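Long-range contact in flagellin (Burkholderia pseudomallei, PDB 4CFI), which builds, as the subunit protein, the filament of the bacterial flagellum and probably carries epitopes seen by the immune system: residues A[50-58]-A[95-103]. Sequence-based numbering, arbitrary orientation. Where two conformers were deposited one is given.
Sequences QISEVNRIA and SMSAAKIGG
Ala-58 and Ser-97 bring the backbones closest, their CA atoms 5.0 Å apart, where the last turns of helix 37-60 in the flagellin helical region meet the irregular linker between strands 87-92 and 111-119. The small Ala-58 suits this close approach: its methyl carbon CB rests 3.5 Å from Ser-97 N. One turn earlier, Val-54 CG1 stands anti to the backbone N (chi1 169°) and thereby reaches into the bend of the linker, 3.7 Å from Met-96 O and 4.0 Å from Ala-98 CB. Met-96 O is buried here without a polar partner in the model. Ala-98 suits its place by being small and apolar, since its CB lies against the helix, touching both Val-54 and Ile-51, with Ile-51 CG2 at 3.9 Å from Ala-98 CB. Ile-101 adds its terminal CD1 to Val-54 CG1, while its backbone pairs with Val-219 and that of Ala-98 with Ser-220, tying the linker to a further loop. Within the linker, Ser-95 forms an ST turn that helps shape the bend facing Ala-58: its OG accepts a nearly straight hydrogen bond from Ser-97 N, 3.1 Å long with an angle of 165° at the hydrogen.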
ATOM      1  N   GLN A  50     -12.220  13.942  -0.714  1.00  8.55           N
ATOM      2  CA  GLN A  50     -12.265  12.827   0.239  1.00  8.07           C
ATOM      3  C   GLN A  50     -11.187  12.957   1.308  1.00  8.29           C
ATOM      4  O   GLN A  50     -11.436  12.629   2.472  1.00  8.88           O
ATOM      5  CB  GLN A  50     -12.194  11.477  -0.468  1.00  7.94           C
ATOM      6  CG  GLN A  50     -13.376  11.194  -1.385  1.00  8.57           C
ATOM      7  CD  GLN A  50     -14.702  11.332  -0.684  1.00  8.40           C
ATOM      8  OE1 GLN A  50     -14.890  10.804   0.421  1.00  8.88           O
ATOM      9  NE2 GLN A  50     -15.650  12.010  -1.317  1.00  8.84           N
ATOM     10  N   ILE A  51      -9.999  13.418   0.928  1.00  8.65           N
ATOM     11  CA  ILE A  51      -8.940  13.648   1.895  1.00  8.76           C
ATOM     12  C   ILE A  51      -9.403  14.691   2.925  1.00  8.39           C
ATOM     13  O   ILE A  51      -9.162  14.534   4.127  1.00  8.96           O
ATOM     14  CB  ILE A  51      -7.620  14.053   1.212  1.00  9.35           C
ATOM     15  CG1 ILE A  51      -7.064  12.889   0.378  1.00  9.01           C
ATOM     16  CG2 ILE A  51      -6.588  14.404   2.262  1.00  9.36           C
ATOM     17  CD1 ILE A  51      -5.921  13.270  -0.549  1.00  9.27           C
ATOM     18  N   SER A  52     -10.077  15.742   2.461  0.75  8.35           N
ATOM     19  CA  SER A  52     -10.622  16.753   3.370  0.75  8.57           C
ATOM     20  C   SER A  52     -11.625  16.140   4.357  0.75  7.90           C
ATOM     21  O   SER A  52     -11.625  16.476   5.548  0.75  7.65           O
ATOM     22  CB  SER A  52     -11.278  17.906   2.586  0.75  9.29           C
ATOM     23  OG  SER A  52     -10.330  18.630   1.816  0.75 12.36           O
ATOM     24  N   GLU A  53     -12.463  15.230   3.877  1.00  7.81           N
ATOM     25  CA  GLU A  53     -13.416  14.555   4.744  1.00  8.21           C
ATOM     26  C   GLU A  53     -12.708  13.648   5.749  1.00  7.57           C
ATOM     27  O   GLU A  53     -13.104  13.633   6.913  1.00  8.35           O
ATOM     28  CB  GLU A  53     -14.478  13.825   3.904  1.00  8.55           C
ATOM     29  CG  GLU A  53     -15.575  13.129   4.696  1.00  8.41           C
ATOM     30  CD  GLU A  53     -16.511  14.032   5.476  1.00 10.57           C
ATOM     31  OE1 GLU A  53     -16.418  15.271   5.460  1.00 11.93           O
ATOM     32  OE2 GLU A  53     -17.387  13.451   6.122  1.00 14.21           O
ATOM     33  N   VAL A  54     -11.659  12.931   5.332  1.00  7.88           N
ATOM     34  CA  VAL A  54     -10.837  12.155   6.265  1.00  7.74           C
ATOM     35  C   VAL A  54     -10.304  13.051   7.388  1.00  7.27           C
ATOM     36  O   VAL A  54     -10.405  12.712   8.568  1.00  8.03           O
ATOM     37  CB  VAL A  54      -9.674  11.451   5.525  1.00  8.38           C
ATOM     38  CG1 VAL A  54      -8.664  10.867   6.493  1.00  9.01           C
ATOM     39  CG2 VAL A  54     -10.202  10.364   4.600  1.00  9.79           C
ATOM     40  N   ASN A  55      -9.736  14.202   7.020  1.00  7.73           N
ATOM     41  CA  ASN A  55      -9.201  15.117   8.017  1.00  7.78           C
ATOM     42  C   ASN A  55     -10.286  15.715   8.908  1.00  7.31           C
ATOM     43  O   ASN A  55     -10.014  15.969  10.091  1.00  8.58           O
ATOM     44  CB  ASN A  55      -8.346  16.229   7.381  1.00  9.13           C
ATOM     45  CG  ASN A  55      -7.013  15.730   6.864  1.00  9.52           C
ATOM     46  OD1 ASN A  55      -6.554  16.134   5.781  1.00 12.74           O
ATOM     47  ND2 ASN A  55      -6.381  14.881   7.613  1.00  8.57           N
ATOM     48  N   ARG A  56     -11.484  15.931   8.371  1.00  7.11           N
ATOM     49  CA  ARG A  56     -12.597  16.391   9.200  1.00  7.34           C
ATOM     50  C   ARG A  56     -12.998  15.332  10.225  1.00  7.24           C
ATOM     51  O   ARG A  56     -13.217  15.630  11.403  1.00  8.06           O
ATOM     52  CB  ARG A  56     -13.809  16.770   8.353  1.00  7.76           C
ATOM     53  CG  ARG A  56     -14.875  17.550   9.117  1.00  8.35           C
ATOM     54  CD  ARG A  56     -16.230  17.585   8.404  1.00  9.54           C
ATOM     55  NE  ARG A  56     -16.756  16.245   8.193  1.00  9.84           N
ATOM     56  CZ  ARG A  56     -17.242  15.469   9.153  1.00 10.97           C
ATOM     57  NH1 ARG A  56     -17.370  15.903  10.408  1.00 10.56           N
ATOM     58  NH2 ARG A  56     -17.618  14.235   8.861  1.00 11.73           N
ATOM     59  N   ILE A  57     -13.122  14.094   9.773  1.00  7.55           N
ATOM     60  CA  ILE A  57     -13.497  13.018  10.684  1.00  8.22           C
ATOM     61  C   ILE A  57     -12.454  12.908  11.812  1.00  7.89           C
ATOM     62  O   ILE A  57     -12.797  12.767  12.999  1.00  8.20           O
ATOM     63  CB  ILE A  57     -13.663  11.685   9.914  1.00  8.81           C
ATOM     64  CG1 ILE A  57     -14.841  11.768   8.923  1.00  9.41           C
ATOM     65  CG2 ILE A  57     -13.798  10.524  10.881  1.00  9.37           C
ATOM     66  CD1 ILE A  57     -14.725  10.787   7.765  1.00 10.11           C
ATOM     67  N   ALA A  58     -11.176  12.962  11.449  1.00  7.85           N
ATOM     68  CA  ALA A  58     -10.105  12.809  12.436  1.00  8.01           C
ATOM     69  C   ALA A  58     -10.060  13.969  13.434  1.00  8.77           C
ATOM     70  O   ALA A  58      -9.792  13.755  14.619  1.00  9.52           O
ATOM     71  CB  ALA A  58      -8.749  12.658  11.763  1.00  8.26           C
ATOM     72  N   SER A  95      -3.773   8.106  15.497  1.00 21.73           N
ATOM     73  CA  SER A  95      -4.506   9.101  14.739  1.00 16.29           C
ATOM     74  C   SER A  95      -5.004   8.528  13.424  1.00 15.51           C
ATOM     75  O   SER A  95      -4.293   7.792  12.723  1.00 19.39           O
ATOM     76  CB  SER A  95      -3.575  10.270  14.414  1.00 14.93           C
ATOM     77  OG  SER A  95      -4.222  11.260  13.656  1.00 18.60           O
ATOM     78  N   MET A  96      -6.233   8.901  13.109  1.00 12.34           N
ATOM     79  CA  MET A  96      -6.834   8.588  11.836  1.00 11.39           C
ATOM     80  C   MET A  96      -6.724   9.741  10.843  1.00  9.13           C
ATOM     81  O   MET A  96      -7.360   9.706   9.780  1.00  9.74           O
ATOM     82  CB  MET A  96      -8.303   8.234  12.057  1.00 11.04           C
ATOM     83  CG  MET A  96      -8.531   6.955  12.857  1.00 13.81           C
ATOM     84  SD  MET A  96      -7.911   5.466  12.027  1.00 17.96           S
ATOM     85  CE  MET A  96      -6.423   5.192  12.958  1.00 21.62           C
ATOM     86  N   SER A  97      -5.916  10.755  11.144  1.00  9.38           N
ATOM     87  CA  SER A  97      -5.728  11.849  10.198  1.00 10.25           C
ATOM     88  C   SER A  97      -5.056  11.337   8.922  1.00  9.46           C
ATOM     89  O   SER A  97      -4.354  10.322   8.926  1.00  9.82           O
ATOM     90  CB  SER A  97      -4.939  13.002  10.836  1.00 12.43           C
ATOM     91  OG  SER A  97      -3.562  12.714  10.955  1.00 14.82           O
ATOM     92  N   ALA A  98      -5.281  12.033   7.814  1.00  9.56           N
ATOM     93  CA  ALA A  98      -4.767  11.578   6.527  1.00  9.23           C
ATOM     94  C   ALA A  98      -3.242  11.413   6.488  1.00  8.89           C
ATOM     95  O   ALA A  98      -2.725  10.565   5.758  1.00 10.04           O
ATOM     96  CB  ALA A  98      -5.219  12.516   5.428  1.00  9.51           C
ATOM     97  N   ALA A  99      -2.521  12.205   7.275  1.00  9.34           N
ATOM     98  CA  ALA A  99      -1.061  12.134   7.314  1.00 10.60           C
ATOM     99  C   ALA A  99      -0.532  10.899   8.031  1.00 10.92           C
ATOM    100  O   ALA A  99       0.662  10.604   7.930  1.00 11.86           O
ATOM    101  CB  ALA A  99      -0.504  13.392   7.963  1.00 12.69           C
ATOM    102  N   LYS A 100      -1.413  10.203   8.761  1.00 10.49           N
ATOM    103  CA  LYS A 100      -1.017   9.129   9.658  1.00 11.83           C
ATOM    104  C   LYS A 100      -1.601   7.767   9.278  1.00 10.24           C
ATOM    105  O   LYS A 100      -1.376   6.793   9.987  1.00 13.21           O
ATOM    106  CB  LYS A 100      -1.410   9.484  11.105  1.00 13.93           C
ATOM    107  CG  LYS A 100      -0.729  10.733  11.649  1.00 15.99           C
ATOM    108  CD  LYS A 100       0.773  10.555  11.805  1.00 22.14           C
ATOM    109  CE  LYS A 100       1.281  11.177  13.096  1.00 27.27           C
ATOM    110  NZ  LYS A 100       2.575  10.561  13.501  1.00 31.72           N
ATOM    111  N   ILE A 101      -2.324   7.690   8.155  1.00  9.76           N
ATOM    112  CA  ILE A 101      -2.862   6.420   7.661  1.00  9.95           C
ATOM    113  C   ILE A 101      -2.496   6.243   6.196  1.00  9.27           C
ATOM    114  O   ILE A 101      -2.157   7.211   5.516  1.00 10.26           O
ATOM    115  CB  ILE A 101      -4.400   6.290   7.871  1.00  9.96           C
ATOM    116  CG1 ILE A 101      -5.191   7.379   7.116  1.00 10.79           C
ATOM    117  CG2 ILE A 101      -4.714   6.326   9.361  1.00 11.75           C
ATOM    118  CD1 ILE A 101      -6.706   7.219   7.168  1.00 11.61           C
ATOM    119  N   GLY A 102      -2.559   5.002   5.721  1.00  9.59           N
ATOM    120  CA  GLY A 102      -2.002   4.672   4.431  1.00  9.46           C
ATOM    121  C   GLY A 102      -0.492   4.655   4.503  1.00  8.81           C
ATOM    122  O   GLY A 102       0.110   4.519   5.565  1.00  9.53           O
ATOM    123  N   GLY A 103       0.155   4.764   3.352  1.00  9.52           N
ATOM    124  CA  GLY A 103       1.597   4.575   3.299  1.00  9.51           C
ATOM    125  C   GLY A 103       1.960   3.156   3.707  1.00  8.57           C
ATOM    126  O   GLY A 103       1.179   2.212   3.546  1.00 10.07           O
TER